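Local structure of cycloalternan-forming enzyme (Listeria monocytogenes serovar 1/2a, 5F7U) at residues D375-V380 with K440-S445; S382-A387 with T395-E400; D444-H447 with N452-L455. The protein belongs to glycoside hydrolase family 31 and is a multidomain carbohydrate-active enzyme with a TIM-barrel domain and a family 6 carbohydrate-binding module. The protein carries 1 engineered substitution. One frame throughout, in Å; residues are numbered along the deposited sequence.

In the fold
From the N terminus, the chain passes the barrel strand 367-369 and enters helix 377-389. Interaction 2 closes the short loop from this helix to strand 396-399. Interaction 1 closes a much longer loop, from the start of the same helix to helix 439-448, and interaction 2 falls within it. Interaction 3 then closes the tight return from helix 439-448 to strand 452-457. It follows interaction 2 in series and shares Asp444 and Ser445 with interaction 1. The three centres lie 8 to 9 Å apart. Together they tie two neighbouring helices of the TIM barrel to each other and to two adjacent parallel strands.

Interaction 1 of 3, residues D375-V380 with K440-S445; sequences DRESDV and KGMVDS. With MG (magnesium ion), chain J.
Glu377 and Met442 mark the closest approach of the two backbones, with their CA atoms 6.7 Å apart. Here the first turn of helix 377-389 faces the middle of helix 439-448. Arg376 is the N-cap residue, and its carbonyl O accepts the N-H of Val380.

Met442 carries the contact from its side. Its CG stands anti to the backbone N (chi1 179°), and the bend at chi2 (-79°) lays the sulfur across Val380. The two side chains meet at about a right angle, with Met442 SD 3.8 Å from Val380 CG1. Glu377 touches through its aliphatic part, CG to Met442 CG at 4.1 Å. Its carboxylate runs past the methionine to the backbone N-H groups of Thr437 and Asp438, just before helix 439-448.

The other face of the first turn holds a magnesium ion. Asp375 OD1 and Asp379 OD2 each bind it at 2.2 Å. Three waters and the carbonyl O of Glu373 complete six ligands. Asp375 N also donates to Asp379 OD2, at 3.0 Å, on the anti lone pair of that oxygen. Arg376 grips the Asp375 carboxylate side-on: NE meets OD1 from above the carboxylate plane, at 2.9 Å, and NH2 forms a salt bridge with OD2. The Asp375 carboxylate is thus held by both the magnesium ion and Arg376.

The apolar meeting of two consecutive helices belongs to the outer layer of a TIM barrel. The magnesium site sits at the N-terminal end of the first of them.

Interaction 2 of 3, residues S382-A387 with T395-E400; sequences SALSNA and TGFVLE. With GLC (alpha-D-glucopyranose), chain F; GLC (alpha-D-glucopyranose), chain B.
Phe397 turns its ring from strand 396-399 toward helix 377-389, and Ala383 and Leu384 receive it. Ala383 CB lies at the ring edge, near the ring plane, 3.8 Å from Phe397 CE2. The neighbouring CZ is slightly farther off. Leu384 reaches the same corner of the ring from an oblique direction, with CD2 4.0 Å from Phe397 CE2. Its side chain and that of the phenylalanine cross at about a right angle. One ring carbon therefore meets both helix residues.

Phe397 has CG anti to its own N (chi1 -164°), which carries the ring outward from the strand. Ala383 CB points toward the strand and lies beside the ring edge. Leu384 starts off to one side, and its CD2 branch brings it back to the ring. The helix and strand backbones stay well apart, 9.5 Å between the CA atoms of Ala383 and Phe397, and the ring spans the space. Leu399 CD2 lies in the ring plane at another part of the edge. The ring of Trp374 meets that of Phe397 with the planes about 20° apart, and Val446 of helix 439-448 also packs against Phe397.

Just past the strand end, Glu400 faces the glycan pocket instead. Its chain is extended beyond CG. O4 of the chain F alpha-D-glucopyranose donates to Glu400 OE1 at 2.7 Å. Asn372 ND2 also bonds to OE1, and Lys535 forms a salt bridge with OE2, so both oxygens are held.

The helix-facing contact has no hydrogen bond between its segments and rests on apolar packing alone. The polar grip on the sugar is at Glu400, where several partners hold the carboxylate in place.

Interaction 3 of 3, residues D444-H447 with N452-L455; sequences DSVH and NIVL
Val446 and Ile453 form the buried part of this contact. Both side chains point across the gap between helix 439-448 and strand 452-457, and they cross at about a right angle. Val446 CG2 meets Ile453 CD1 at 4.2 Å. The other branch, CG1, rests over the start of the strand, 4.1 Å from Asn452 N. With chi1 at 174°, Val446 spreads its two methyls so that each serves a different strand residue. Neighbours close this part in. Val380 and Leu384 of helix 377-389 and Phe397 of strand 396-399 pack on Val446. Met442 and Val443, from the preceding turn of helix 439-448, pack on Ile453.

The other side is looser and partly exposed. His447 and Asn452 have the nearest backbones of the two segments, with CA atoms 5.9 Å apart, yet their side chains do not meet closely. The imidazole of His447 presents an edge to the strand, and its CD2 comes within 4.3 Å of Asn452 CA. Asn452 turns its CB away from the helix, and its ND2 bonds to Thr395 O beside strand 396-399.

No hydrogen bond joins the two segments directly. Asp532 bridges them instead: its OD2 accepts from Ile453 N and also pairs with His447 NE2. This one oxygen links the helix to the strand and probably restrains the rotation of the imidazole. The strand is held further by backbone bonds between Val454 and both Phe397 and Leu399.

A helix leading through a short turn into the next parallel strand is the alpha-beta step repeated round a TIM, or (beta/alpha)8, barrel. Here Val446 and Ile453 pack between helix 439-448 and the third barrel strand.

Interaction 1 of 3, residues D375-V380 with K440-S445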
loop_
_atom_site.group_PDB
_atom_site.type_symbol
_atom_site.label_atom_id
_atom_site.label_comp_id
_atom_site.label_asym_id
_atom_site.label_seq_id
_atom_site.Cartn_x
_atom_site.Cartn_y
_atom_site.Cartn_z
ATOM N N ASP A 375 -11.075 20.870 18.291
ATOM C CA ASP A 375 -10.625 20.713 19.673
ATOM C C ASP A 375 -11.701 20.978 20.704
ATOM O O ASP A 375 -11.392 21.163 21.886
ATOM C CB ASP A 375 -9.400 21.616 19.955
ATOM C CG ASP A 375 -9.763 23.106 20.024
ATOM O OD1 ASP A 375 -10.664 23.567 19.277
ATOM O OD2 ASP A 375 -9.112 23.828 20.817
ATOM N N ARG A 376 -12.953 21.013 20.263
ATOM C CA ARG A 376 -14.073 21.261 21.171
ATOM C C ARG A 376 -15.356 20.748 20.552
ATOM O O ARG A 376 -15.421 20.508 19.348
ATOM C CB ARG A 376 -14.185 22.760 21.511
ATOM C CG ARG A 376 -14.371 23.677 20.299
ATOM C CD ARG A 376 -14.006 25.118 20.675
ATOM N NE ARG A 376 -12.551 25.304 20.654
ATOM C CZ ARG A 376 -11.881 26.243 21.322
ATOM N NH1 ARG A 376 -12.509 27.105 22.121
ATOM N NH2 ARG A 376 -10.559 26.306 21.213
ATOM N N GLU A 377 -16.380 20.590 21.383
ATOM C CA GLU A 377 -17.672 20.102 20.913
ATOM C C GLU A 377 -18.248 20.920 19.766
ATOM O O GLU A 377 -18.788 20.349 18.821
ATOM C CB GLU A 377 -18.648 20.073 22.077
ATOM C CG GLU A 377 -18.498 18.779 22.834
ATOM C CD GLU A 377 -19.060 18.812 24.245
ATOM O OE1 GLU A 377 -19.391 19.896 24.795
ATOM O OE2 GLU A 377 -19.114 17.711 24.817
ATOM N N SER A 378 -18.129 22.245 19.830
ATOM C CA SER A 378 -18.697 23.075 18.757
ATOM C C SER A 378 -17.982 22.859 17.430
ATOM O O SER A 378 -18.598 23.023 16.380
ATOM C CB SER A 378 -18.715 24.555 19.113
ATOM O OG SER A 378 -17.440 25.035 19.506
ATOM N N ASP A 379 -16.698 22.486 17.480
ATOM C CA ASP A 379 -15.965 22.134 16.243
ATOM C C ASP A 379 -16.532 20.855 15.639
ATOM O O ASP A 379 -16.672 20.744 14.407
ATOM C CB ASP A 379 -14.445 21.921 16.488
ATOM C CG ASP A 379 -13.656 23.237 16.686
ATOM O OD1 ASP A 379 -14.189 24.322 16.383
ATOM O OD2 ASP A 379 -12.484 23.190 17.131
ATOM N N VAL A 380 -16.827 19.877 16.497
ATOM C CA VAL A 380 -17.390 18.595 16.044
ATOM C C VAL A 380 -18.798 18.845 15.464
ATOM O O VAL A 380 -19.088 18.379 14.360
ATOM C CB VAL A 380 -17.407 17.531 17.163
ATOM C CG1 VAL A 380 -18.177 16.279 16.731
ATOM C CG2 VAL A 380 -15.986 17.140 17.552
ATOM N N LYS A 440 -19.830 11.672 25.783
ATOM C CA LYS A 440 -20.785 10.620 25.410
ATOM C C LYS A 440 -21.803 11.155 24.398
ATOM O O LYS A 440 -22.027 10.547 23.358
ATOM C CB LYS A 440 -21.508 10.125 26.669
ATOM C CG LYS A 440 -22.004 8.701 26.601
ATOM C CD LYS A 440 -22.396 8.199 27.993
ATOM C CE LYS A 440 -23.819 8.562 28.367
ATOM N NZ LYS A 440 -24.272 7.810 29.575
ATOM N N GLY A 441 -22.406 12.305 24.691
ATOM C CA GLY A 441 -23.376 12.915 23.777
ATOM C C GLY A 441 -22.764 13.347 22.463
ATOM O O GLY A 441 -23.390 13.258 21.419
ATOM N N MET A 442 -21.517 13.811 22.524
ATOM C CA MET A 442 -20.796 14.208 21.323
ATOM C C MET A 442 -20.617 12.988 20.415
ATOM O O MET A 442 -20.880 13.073 19.203
ATOM C CB MET A 442 -19.444 14.858 21.712
ATOM C CG MET A 442 -18.549 15.317 20.549
ATOM S SD MET A 442 -17.616 13.996 19.748
ATOM C CE MET A 442 -16.490 13.556 21.068
ATOM N N VAL A 443 -20.165 11.867 20.988
ATOM C CA VAL A 443 -19.959 10.635 20.198
ATOM C C VAL A 443 -21.298 10.145 19.607
ATOM O O VAL A 443 -21.372 9.762 18.429
ATOM C CB VAL A 443 -19.226 9.555 21.027
ATOM C CG1 VAL A 443 -19.214 8.206 20.301
ATOM C CG2 VAL A 443 -17.784 9.998 21.318
ATOM N N ASP A 444 -22.362 10.220 20.407
ATOM C CA ASP A 444 -23.693 9.827 19.942
ATOM C C ASP A 444 -24.123 10.636 18.728
ATOM O O ASP A 444 -24.721 10.087 17.795
ATOM C CB ASP A 444 -24.739 9.973 21.062
ATOM C CG ASP A 444 -24.579 8.941 22.149
ATOM O OD1 ASP A 444 -24.017 7.864 21.912
ATOM O OD2 ASP A 444 -25.060 9.187 23.265
ATOM N N SER A 445 -23.790 11.930 18.726
ATOM C CA SER A 445 -24.160 12.794 17.601
ATOM C C SER A 445 -23.343 12.457 16.348
ATOM O O SER A 445 -23.854 12.572 15.239
ATOM C CB SER A 445 -24.060 14.277 17.970
ATOM O OG SER A 445 -22.698 14.701 17.991
HETATM MG MG MG J . -10.646 24.389 17.244
HETATM O O HOH W 1 -11.783 26.125 17.936
HETATM O O HOH W 2 -11.216 25.160 15.125
HETATM O O HOH W 3 -8.458 25.096 17.589
#

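Interaction 2 of 3, residues S382-A387 with T395-E400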
loop_
_atom_site.group_PDB
_atom_site.type_symbol
_atom_site.label_atom_id
_atom_site.label_comp_id
_atom_site.label_asym_id
_atom_site.label_seq_id
_atom_site.Cartn_x
_atom_site.Cartn_y
_atom_site.Cartn_z
ATOM N N SER A 382 -19.993 21.592 14.207
ATOM C CA SER A 382 -19.817 22.330 12.952
ATOM C C SER A 382 -19.372 21.421 11.829
ATOM O O SER A 382 -19.877 21.563 10.725
ATOM C CB SER A 382 -18.836 23.496 13.089
ATOM O OG SER A 382 -19.392 24.471 13.948
ATOM N N ALA A 383 -18.427 20.505 12.097
ATOM C CA ALA A 383 -18.000 19.533 11.081
ATOM C C ALA A 383 -19.162 18.674 10.590
ATOM O O ALA A 383 -19.313 18.458 9.378
ATOM C CB ALA A 383 -16.861 18.648 11.603
ATOM N N LEU A 384 -19.995 18.207 11.518
ATOM C CA LEU A 384 -21.166 17.395 11.134
ATOM C C LEU A 384 -22.197 18.212 10.361
ATOM O O LEU A 384 -22.743 17.741 9.356
ATOM C CB LEU A 384 -21.824 16.731 12.354
ATOM C CG LEU A 384 -20.900 15.803 13.176
ATOM C CD1 LEU A 384 -21.601 15.376 14.457
ATOM C CD2 LEU A 384 -20.369 14.600 12.382
ATOM N N SER A 385 -22.451 19.435 10.834
ATOM C CA SER A 385 -23.378 20.346 10.177
ATOM C C SER A 385 -22.909 20.707 8.760
ATOM O O SER A 385 -23.710 20.700 7.795
ATOM C CB SER A 385 -23.528 21.621 11.030
ATOM O OG SER A 385 -24.447 22.482 10.396
ATOM N N ASN A 386 -21.621 21.039 8.639
ATOM C CA ASN A 386 -21.028 21.330 7.321
ATOM C C ASN A 386 -21.075 20.152 6.370
ATOM O O ASN A 386 -21.356 20.331 5.171
ATOM C CB ASN A 386 -19.583 21.834 7.458
ATOM C CG ASN A 386 -19.502 23.243 8.004
ATOM O OD1 ASN A 386 -20.365 24.067 7.731
ATOM N ND2 ASN A 386 -18.455 23.533 8.774
ATOM N N ALA A 387 -20.788 18.956 6.883
ATOM C CA ALA A 387 -20.899 17.750 6.059
ATOM C C ALA A 387 -22.334 17.551 5.597
ATOM O O ALA A 387 -22.560 17.297 4.427
ATOM C CB ALA A 387 -20.375 16.514 6.785
ATOM N N THR A 395 -18.132 8.542 6.574
ATOM C CA THR A 395 -18.379 7.454 7.533
ATOM C C THR A 395 -17.384 7.401 8.685
ATOM O O THR A 395 -17.636 6.727 9.688
ATOM C CB THR A 395 -18.405 6.080 6.848
ATOM O OG1 THR A 395 -17.157 5.857 6.187
ATOM C CG2 THR A 395 -19.568 6.002 5.845
ATOM N N GLY A 396 -16.250 8.087 8.533
ATOM C CA GLY A 396 -15.215 8.078 9.569
ATOM C C GLY A 396 -14.925 9.475 10.077
ATOM O O GLY A 396 -15.031 10.447 9.339
ATOM N N PHE A 397 -14.551 9.571 11.354
ATOM C CA PHE A 397 -14.343 10.860 12.009
ATOM C C PHE A 397 -13.169 10.698 12.968
ATOM O O PHE A 397 -13.103 9.720 13.728
ATOM C CB PHE A 397 -15.610 11.290 12.769
ATOM C CG PHE A 397 -15.629 12.752 13.149
ATOM C CD1 PHE A 397 -14.913 13.225 14.248
ATOM C CD2 PHE A 397 -16.410 13.655 12.424
ATOM C CE1 PHE A 397 -14.926 14.581 14.579
ATOM C CE2 PHE A 397 -16.437 15.016 12.754
ATOM C CZ PHE A 397 -15.699 15.482 13.834
ATOM N N VAL A 398 -12.223 11.622 12.917
ATOM C CA VAL A 398 -11.044 11.496 13.772
ATOM C C VAL A 398 -10.976 12.709 14.683
ATOM O O VAL A 398 -11.194 13.828 14.218
ATOM C CB VAL A 398 -9.728 11.422 12.951
ATOM C CG1 VAL A 398 -8.514 11.254 13.881
ATOM C CG2 VAL A 398 -9.774 10.291 11.912
ATOM N N LEU A 399 -10.682 12.485 15.969
ATOM C CA LEU A 399 -10.318 13.586 16.866
ATOM C C LEU A 399 -8.896 13.412 17.343
ATOM O O LEU A 399 -8.545 12.358 17.868
ATOM C CB LEU A 399 -11.253 13.675 18.086
ATOM C CG LEU A 399 -12.611 14.331 17.846
ATOM C CD1 LEU A 399 -13.355 14.291 19.168
ATOM C CD2 LEU A 399 -12.426 15.776 17.389
ATOM N N GLU A 400 -8.097 14.461 17.177
ATOM C CA GLU A 400 -6.733 14.473 17.662
ATOM C C GLU A 400 -6.593 15.317 18.900
ATOM O O GLU A 400 -6.058 14.842 19.920
ATOM C CB GLU A 400 -5.773 14.959 16.575
ATOM C CG GLU A 400 -5.729 14.024 15.381
ATOM C CD GLU A 400 -4.542 14.258 14.478
ATOM O OE1 GLU A 400 -4.050 15.415 14.393
ATOM O OE2 GLU A 400 -4.100 13.269 13.846
HETATM C C1 GLC F . 1.661 13.418 13.939
HETATM C C2 GLC F . 0.752 12.817 12.845
HETATM C C3 GLC F . -0.281 13.823 12.298
HETATM C C4 GLC F . -1.068 14.462 13.454
HETATM C C5 GLC F . -0.140 14.893 14.598
HETATM C C6 GLC F . -0.882 15.382 15.831
HETATM O O2 GLC F . 1.540 12.175 11.838
HETATM O O3 GLC F . -1.210 13.188 11.402
HETATM O O4 GLC F . -1.803 15.605 12.977
HETATM O O5 GLC F . 0.798 13.875 15.001
HETATM O O6 GLC F . 0.123 15.917 16.714
HETATM C C1 GLC B . -0.302 17.185 17.272
HETATM C C2 GLC B . 0.825 17.783 18.125
HETATM C C3 GLC B . 0.943 17.066 19.477
HETATM C C4 GLC B . -0.407 17.003 20.190
HETATM C C5 GLC B . -1.415 16.325 19.250
HETATM C C6 GLC B . -2.801 16.114 19.847
HETATM O O2 GLC B . 2.075 17.654 17.443
HETATM O O3 GLC B . 1.904 17.729 20.306
HETATM O O4 GLC B . -0.259 16.264 21.409
HETATM O O5 GLC B . -1.522 17.089 18.032
HETATM O O6 GLC B . -3.439 17.386 19.995
#

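Interaction 3 of 3, residues D444-H447 with N452-L455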
loop_
_atom_site.group_PDB
_atom_site.type_symbol
_atom_site.label_atom_id
_atom_site.label_comp_id
_atom_site.label_asym_id
_atom_site.label_seq_id
_atom_site.Cartn_x
_atom_site.Cartn_y
_atom_site.Cartn_z
ATOM N N ASP A 444 -22.362 10.220 20.407
ATOM C CA ASP A 444 -23.693 9.827 19.942
ATOM C C ASP A 444 -24.123 10.636 18.728
ATOM O O ASP A 444 -24.721 10.087 17.795
ATOM C CB ASP A 444 -24.739 9.973 21.062
ATOM C CG ASP A 444 -24.579 8.941 22.149
ATOM O OD1 ASP A 444 -24.017 7.864 21.912
ATOM O OD2 ASP A 444 -25.060 9.187 23.265
ATOM N N SER A 445 -23.790 11.930 18.726
ATOM C CA SER A 445 -24.160 12.794 17.601
ATOM C C SER A 445 -23.343 12.457 16.348
ATOM O O SER A 445 -23.854 12.572 15.239
ATOM C CB SER A 445 -24.060 14.277 17.970
ATOM O OG SER A 445 -22.698 14.701 17.991
ATOM N N VAL A 446 -22.099 12.009 16.524
ATOM C CA VAL A 446 -21.295 11.520 15.375
ATOM C C VAL A 446 -21.956 10.260 14.788
ATOM O O VAL A 446 -22.103 10.133 13.573
ATOM C CB VAL A 446 -19.806 11.253 15.746
ATOM C CG1 VAL A 446 -19.033 10.614 14.584
ATOM C CG2 VAL A 446 -19.120 12.543 16.183
ATOM N N HIS A 447 -22.352 9.336 15.661
ATOM C CA HIS A 447 -23.046 8.119 15.226
ATOM C C HIS A 447 -24.368 8.422 14.515
ATOM O O HIS A 447 -24.702 7.769 13.519
ATOM C CB HIS A 447 -23.294 7.191 16.414
ATOM C CG HIS A 447 -22.045 6.616 17.001
ATOM N ND1 HIS A 447 -21.986 6.138 18.294
ATOM C CD2 HIS A 447 -20.806 6.446 16.476
ATOM C CE1 HIS A 447 -20.763 5.696 18.536
ATOM N NE2 HIS A 447 -20.032 5.868 17.449
ATOM N N ASN A 452 -18.317 7.183 12.494
ATOM C CA ASN A 452 -17.681 6.378 13.509
ATOM C C ASN A 452 -16.424 7.123 13.878
ATOM O O ASN A 452 -15.731 7.647 13.011
ATOM C CB ASN A 452 -17.315 5.019 12.925
ATOM C CG ASN A 452 -18.517 4.255 12.424
ATOM O OD1 ASN A 452 -19.046 3.460 13.156
ATOM N ND2 ASN A 452 -18.977 4.526 11.190
ATOM N N ILE A 453 -16.125 7.180 15.166
ATOM C CA ILE A 453 -15.102 8.118 15.630
ATOM C C ILE A 453 -13.897 7.386 16.205
ATOM O O ILE A 453 -14.054 6.427 16.955
ATOM C CB ILE A 453 -15.691 9.117 16.669
ATOM C CG1 ILE A 453 -14.689 10.245 16.997
ATOM C CG2 ILE A 453 -16.194 8.411 17.941
ATOM C CD1 ILE A 453 -15.354 11.464 17.637
ATOM N N VAL A 454 -12.701 7.841 15.862
ATOM C CA VAL A 454 -11.479 7.311 16.486
ATOM C C VAL A 454 -10.727 8.431 17.221
ATOM O O VAL A 454 -10.832 9.606 16.839
ATOM C CB VAL A 454 -10.545 6.554 15.479
ATOM C CG1 VAL A 454 -11.314 5.441 14.768
ATOM C CG2 VAL A 454 -9.920 7.494 14.472
ATOM N N LEU A 455 -10.022 8.073 18.295
ATOM C CA LEU A 455 -9.255 9.054 19.078
ATOM C C LEU A 455 -7.750 8.828 18.944
ATOM O O LEU A 455 -7.271 7.704 18.971
ATOM C CB LEU A 455 -9.652 8.968 20.569
ATOM C CG LEU A 455 -11.122 9.229 20.907
ATOM C CD1 LEU A 455 -11.275 9.223 22.431
ATOM C CD2 LEU A 455 -11.598 10.564 20.333
#